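Local coordinates for protein endonuclease PI-MtuI (Mycobacterium tuberculosis, PDB 2IMZ) that probably excises itself from the RecA precursor by protein splicing and joins the flanking pieces, this chain being the splicing domain of the endonuclease-containing intein, at residues G63-W68 and V160-V165; V93-R98 and R133-R138. The protein carries 1 engineered substitution. One frame throughout, in Å; residues are numbered along the deposited sequence.

Contact 1 (G63-W68 and V160-V165). Engineered in segment 63-68: L67 (natural residue Val).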
loop_
_atom_site.group_PDB
_atom_site.type_symbol
_atom_site.label_atom_id
_atom_site.label_comp_id
_atom_site.label_asym_id
_atom_site.label_seq_id
_atom_site.Cartn_x
_atom_site.Cartn_y
_atom_site.Cartn_z
ATOM N N GLY A 63 22.887 -0.123 -12.792
ATOM C CA GLY A 63 22.265 0.082 -14.091
ATOM C C GLY A 63 22.034 1.568 -14.296
ATOM O O GLY A 63 21.935 2.046 -15.425
ATOM N N GLY A 64 21.917 2.305 -13.196
ATOM C CA GLY A 64 21.756 3.743 -13.314
ATOM C C GLY A 64 20.458 4.416 -12.921
ATOM O O GLY A 64 20.445 5.637 -12.766
ATOM N N ALA A 65 19.375 3.661 -12.768
ATOM C CA ALA A 65 18.103 4.283 -12.397
ATOM C C ALA A 65 18.189 4.797 -10.966
ATOM O O ALA A 65 18.921 4.248 -10.149
ATOM C CB ALA A 65 16.964 3.276 -12.526
ATOM N N ILE A 66 17.460 5.868 -10.665
ATOM C CA ILE A 66 17.464 6.409 -9.314
ATOM C C ILE A 66 16.043 6.528 -8.800
ATOM O O ILE A 66 15.234 7.279 -9.339
ATOM C CB ILE A 66 18.120 7.805 -9.230
ATOM C CG1 ILE A 66 19.596 7.724 -9.624
ATOM C CG2 ILE A 66 18.003 8.340 -7.800
ATOM C CD1 ILE A 66 20.333 9.058 -9.530
ATOM N N LEU A 67 15.745 5.774 -7.755
ATOM C CA LEU A 67 14.421 5.801 -7.162
ATOM C C LEU A 67 14.379 6.843 -6.047
ATOM O O LEU A 67 15.114 6.739 -5.067
ATOM C CB LEU A 67 14.080 4.426 -6.588
ATOM C CG LEU A 67 12.732 4.297 -5.873
ATOM C CD1 LEU A 67 11.589 4.492 -6.866
ATOM C CD2 LEU A 67 12.641 2.940 -5.217
ATOM N N TRP A 68 13.536 7.857 -6.217
ATOM C CA TRP A 68 13.366 8.895 -5.203
ATOM C C TRP A 68 12.025 8.617 -4.532
ATOM O O TRP A 68 10.974 8.695 -5.170
ATOM C CB TRP A 68 13.339 10.290 -5.833
ATOM C CG TRP A 68 14.680 10.770 -6.319
ATOM C CD1 TRP A 68 15.135 10.774 -7.604
ATOM C CD2 TRP A 68 15.725 11.329 -5.519
ATOM N NE1 TRP A 68 16.405 11.307 -7.656
ATOM C CE2 TRP A 68 16.790 11.655 -6.388
ATOM C CE3 TRP A 68 15.867 11.587 -4.149
ATOM C CZ2 TRP A 68 17.983 12.229 -5.930
ATOM C CZ3 TRP A 68 17.054 12.157 -3.695
ATOM C CH2 TRP A 68 18.094 12.471 -4.585
ATOM N N VAL A 160 6.360 -1.540 -10.821
ATOM C CA VAL A 160 7.761 -1.263 -11.052
ATOM C C VAL A 160 7.911 0.234 -11.286
ATOM O O VAL A 160 7.232 0.814 -12.133
ATOM C CB VAL A 160 8.287 -2.048 -12.274
ATOM C CG1 VAL A 160 9.659 -1.524 -12.686
ATOM C CG2 VAL A 160 8.376 -3.528 -11.925
ATOM N N ALA A 161 8.780 0.851 -10.491
ATOM C CA ALA A 161 9.072 2.278 -10.582
ATOM C C ALA A 161 10.592 2.362 -10.655
ATOM O O ALA A 161 11.280 1.786 -9.809
ATOM C CB ALA A 161 8.554 3.003 -9.341
ATOM N N GLU A 162 11.108 3.073 -11.655
ATOM C CA GLU A 162 12.550 3.191 -11.857
ATOM C C GLU A 162 13.166 1.789 -11.945
ATOM O O GLU A 162 14.302 1.561 -11.517
ATOM C CB GLU A 162 13.212 3.984 -10.723
ATOM C CG GLU A 162 12.905 5.477 -10.735
ATOM C CD GLU A 162 13.388 6.164 -11.999
ATOM O OE1 GLU A 162 14.503 5.842 -12.460
ATOM O OE2 GLU A 162 12.666 7.038 -12.523
ATOM N N GLY A 163 12.396 0.859 -12.506
ATOM C CA GLY A 163 12.856 -0.508 -12.672
ATOM C C GLY A 163 12.857 -1.390 -11.434
ATOM O O GLY A 163 13.224 -2.560 -11.523
ATOM N N VAL A 164 12.424 -0.848 -10.297
ATOM C CA VAL A 164 12.404 -1.575 -9.025
ATOM C C VAL A 164 10.970 -1.889 -8.598
ATOM O O VAL A 164 10.087 -1.055 -8.760
ATOM C CB VAL A 164 13.060 -0.716 -7.912
ATOM C CG1 VAL A 164 13.060 -1.470 -6.588
ATOM C CG2 VAL A 164 14.476 -0.342 -8.311
ATOM N N VAL A 165 10.728 -3.084 -8.059
ATOM C CA VAL A 165 9.377 -3.408 -7.607
ATOM C C VAL A 165 9.134 -2.688 -6.288
ATOM O O VAL A 165 9.846 -2.922 -5.309
ATOM C CB VAL A 165 9.174 -4.920 -7.355
ATOM C CG1 VAL A 165 7.761 -5.164 -6.826
ATOM C CG2 VAL A 165 9.397 -5.707 -8.638
HETATM O O HOH W 1 13.465 9.221 -10.646
#
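The carboxylate of E162 is gripped by several groups: OE1 takes a weak, bent N-H bond from I66 N at 3.5 Å and a salt bridge from R7, while a water lies within weak bonding range of OE2. E162 stands at the head of a type I' beta turn, A161 to V164, which joins strands 159-161 and 164-166 near the C-terminal end of the intein's all-beta (Hint) fold. The turn is closed by two backbone bonds, A161 N to V164 O and V164 N to A161 O, and needs positive phi at its two central residues. G163 meets that demand easily, having no side chain to hinder it; E162 adopts such a backbone too (phi 55°), and its CB is directed at the strand beginning at I66.

The glutamate chain folds at chi2 (-61°) instead of reaching straight out, which lays its methylene on the backbone of I66 and L67: CG is 3.3 Å from I66 O and 3.9 Å from L67 CA. The water near OE2 also lies 2.9 Å from I66 O, and it has more acceptors around it than protons to give. A65 suits the tight spot before the strand, since its single methyl fits against the turn, with CB 3.3 Å from E162 O. One residue along the strand from I66, the engineered L67 has CG anti to its backbone N (chi1 178°), which carries one methyl to the turn. The salt bridge with R7 probably favours the ionised form of E162, a charge otherwise costly in so buried a place. Beyond the carboxylate the contact becomes apolar, and it ends where L67 CD1 rests 4.2 Å from the methyl carbon CB of A161.

Contact 2 (V93-R98 and R133-R138); sequences VAQPRR and RYSVIR
R97 and R133 cross at about a right angle, their guanidinium planes turned 51° apart, beside an antiparallel strand pair. R97 runs extended from CG to NE and passes R133 so that CB of R133 lies over one face of its guanidinium, offset toward the rim. In return R97 NH1 sits above a face of the R133 guanidinium, 3.8 Å from R133 NH1. R133 can offer that face because its chain doubles back at chi2 and chi3.

At its far end R97 NH2 donates to S135 OG at 2.7 Å, near the edge of the guanidinium and 17° out of its plane. A small hydroxyl suits S135, which shares a face of the sheet with V93 and also packs on Q95.

Between the backbones, strand 92-94 pairs with strand 134-153 in the intein's beta fold. V93 and S135 form a hydrogen-bonded pair, with S135 N to V93 O at 2.9 Å and the reverse bond equally direct. A94 and Y134 follow as a non-hydrogen-bonded pair, the small CB of A94 lying 4.0 Å from Y134 CE1. Q95 N then donates to R133 O at 2.7 Å, continuing the backbone bonding. V93 CG1 meets I137 CD1 at 4.1 Å; the two branched chains cross roughly perpendicularly, beta-branching being well tolerated in strands.

The chemistry thus grades from aliphatic to charged. The like charges of R97 and R133 would repel, a cost probably eased by the serine bond, by solvent, and by a water that accepts from R133 NH1 and donates to R97 O.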
loop_
_atom_site.group_PDB
_atom_site.type_symbol
_atom_site.label_atom_id
_atom_site.label_comp_id
_atom_site.label_asym_id
_atom_site.label_seq_id
_atom_site.Cartn_x
_atom_site.Cartn_y
_atom_site.Cartn_z
ATOM N N VAL A 93 17.578 -5.245 -4.361
ATOM C CA VAL A 93 16.160 -4.941 -4.502
ATOM C C VAL A 93 15.650 -5.661 -5.738
ATOM O O VAL A 93 16.423 -5.982 -6.639
ATOM C CB VAL A 93 15.898 -3.414 -4.646
ATOM C CG1 VAL A 93 16.344 -2.691 -3.379
ATOM C CG2 VAL A 93 16.618 -2.857 -5.865
ATOM N N ALA A 94 14.350 -5.932 -5.771
ATOM C CA ALA A 94 13.747 -6.625 -6.907
ATOM C C ALA A 94 13.732 -5.736 -8.147
ATOM O O ALA A 94 13.199 -4.625 -8.117
ATOM C CB ALA A 94 12.325 -7.055 -6.556
ATOM N N GLN A 95 14.323 -6.236 -9.230
ATOM C CA GLN A 95 14.391 -5.511 -10.501
ATOM C C GLN A 95 14.066 -6.472 -11.639
ATOM O O GLN A 95 14.920 -7.245 -12.077
ATOM C CB GLN A 95 15.791 -4.926 -10.715
ATOM C CG GLN A 95 15.979 -4.266 -12.085
ATOM C CD GLN A 95 17.411 -3.837 -12.345
ATOM O OE1 GLN A 95 17.800 -2.703 -12.055
ATOM N NE2 GLN A 95 18.210 -4.750 -12.890
ATOM N N PRO A 96 12.818 -6.446 -12.124
ATOM C CA PRO A 96 12.393 -7.325 -13.217
ATOM C C PRO A 96 13.178 -7.091 -14.504
ATOM O O PRO A 96 13.430 -5.950 -14.887
ATOM C CB PRO A 96 10.914 -6.983 -13.370
ATOM C CG PRO A 96 10.514 -6.628 -11.968
ATOM C CD PRO A 96 11.660 -5.753 -11.532
ATOM N N ARG A 97 13.568 -8.173 -15.167
ATOM C CA ARG A 97 14.314 -8.065 -16.414
ATOM C C ARG A 97 13.855 -9.134 -17.393
ATOM O O ARG A 97 13.525 -10.247 -16.990
ATOM C CB ARG A 97 15.814 -8.264 -16.184
ATOM C CG ARG A 97 16.448 -7.440 -15.080
ATOM C CD ARG A 97 17.902 -7.861 -14.944
ATOM N NE ARG A 97 18.479 -7.518 -13.648
ATOM C CZ ARG A 97 19.611 -8.037 -13.185
ATOM N NH1 ARG A 97 20.278 -8.921 -13.916
ATOM N NH2 ARG A 97 20.075 -7.681 -11.995
ATOM N N ARG A 98 13.841 -8.789 -18.677
ATOM C CA ARG A 98 13.466 -9.734 -19.718
ATOM C C ARG A 98 14.720 -10.499 -20.133
ATOM O O ARG A 98 15.831 -9.994 -20.006
ATOM C CB ARG A 98 12.902 -9.003 -20.939
ATOM C CG ARG A 98 11.522 -8.414 -20.741
ATOM C CD ARG A 98 11.072 -7.645 -21.976
ATOM N NE ARG A 98 11.129 -8.457 -23.189
ATOM C CZ ARG A 98 10.414 -9.559 -23.384
ATOM N NH1 ARG A 98 9.584 -9.982 -22.444
ATOM N NH2 ARG A 98 10.527 -10.238 -24.519
ATOM N N ARG A 133 14.289 -10.463 -10.935
ATOM C CA ARG A 133 15.721 -10.577 -10.681
ATOM C C ARG A 133 16.048 -9.583 -9.576
ATOM O O ARG A 133 15.191 -8.800 -9.170
ATOM C CB ARG A 133 16.521 -10.224 -11.938
ATOM C CG ARG A 133 16.135 -11.023 -13.180
ATOM C CD ARG A 133 16.458 -12.497 -13.015
ATOM N NE ARG A 133 17.889 -12.725 -12.836
ATOM C CZ ARG A 133 18.806 -12.532 -13.779
ATOM N NH1 ARG A 133 18.449 -12.105 -14.982
ATOM N NH2 ARG A 133 20.085 -12.768 -13.518
ATOM N N TYR A 134 17.284 -9.605 -9.097
ATOM C CA TYR A 134 17.685 -8.693 -8.042
ATOM C C TYR A 134 18.901 -7.882 -8.451
ATOM O O TYR A 134 19.796 -8.382 -9.136
ATOM C CB TYR A 134 17.964 -9.479 -6.759
ATOM C CG TYR A 134 16.711 -10.062 -6.146
ATOM C CD1 TYR A 134 15.868 -9.278 -5.357
ATOM C CD2 TYR A 134 16.336 -11.380 -6.398
ATOM C CE1 TYR A 134 14.682 -9.788 -4.839
ATOM C CE2 TYR A 134 15.149 -11.902 -5.885
ATOM C CZ TYR A 134 14.328 -11.100 -5.108
ATOM O OH TYR A 134 13.150 -11.608 -4.602
ATOM N N SER A 135 18.912 -6.617 -8.049
ATOM C CA SER A 135 20.016 -5.719 -8.358
ATOM C C SER A 135 20.407 -4.966 -7.102
ATOM O O SER A 135 19.562 -4.682 -6.256
ATOM C CB SER A 135 19.611 -4.732 -9.453
ATOM O OG SER A 135 19.420 -5.405 -10.683
ATOM N N VAL A 136 21.691 -4.641 -6.982
ATOM C CA VAL A 136 22.180 -3.937 -5.810
ATOM C C VAL A 136 22.044 -2.425 -5.890
ATOM O O VAL A 136 21.998 -1.840 -6.975
ATOM C CB VAL A 136 23.668 -4.267 -5.540
ATOM C CG1 VAL A 136 23.829 -5.755 -5.293
ATOM C CG2 VAL A 136 24.531 -3.824 -6.717
ATOM N N ILE A 137 21.964 -1.805 -4.718
ATOM C CA ILE A 137 21.883 -0.357 -4.598
ATOM C C ILE A 137 23.326 0.137 -4.686
ATOM O O ILE A 137 24.189 -0.302 -3.919
ATOM C CB ILE A 137 21.278 0.054 -3.241
ATOM C CG1 ILE A 137 19.797 -0.341 -3.197
ATOM C CG2 ILE A 137 21.434 1.550 -3.026
ATOM C CD1 ILE A 137 19.163 -0.195 -1.830
ATOM N N ARG A 138 23.590 1.038 -5.626
ATOM C CA ARG A 138 24.940 1.559 -5.818
ATOM C C ARG A 138 25.220 2.784 -4.955
ATOM O O ARG A 138 26.370 3.052 -4.601
ATOM C CB ARG A 138 25.159 1.937 -7.291
ATOM C CG ARG A 138 24.750 0.865 -8.298
ATOM C CD ARG A 138 25.918 0.081 -8.890
ATOM N NE ARG A 138 26.603 -0.746 -7.911
ATOM C CZ ARG A 138 27.282 -1.855 -8.201
ATOM N NH1 ARG A 138 27.373 -2.288 -9.453
ATOM N NH2 ARG A 138 27.870 -2.536 -7.232
HETATM O O HOH W 2 15.814 -12.060 -16.908
#

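Contact 1 lies nearer the centre of the chain and is largely buried; contact 2 runs from a buried aliphatic end to a pair of arginines near the surface. Their chemistry differs accordingly: contact 1 has no strand pairing between its two segments and turns on one buried carboxylate, whereas contact 2 is regular antiparallel pairing with cationic side chains at one end. Strands 66-69, 92-94 and 134-153 all belong to the larger sheet, whereas 160-165 supplies a separate two-stranded one. The two contacts meet directly, their centres about 9 Å apart: V165 N approaches A94 O at 2.9 Å, probably a hydrogen bond, and G163 O packs against Q95 CG.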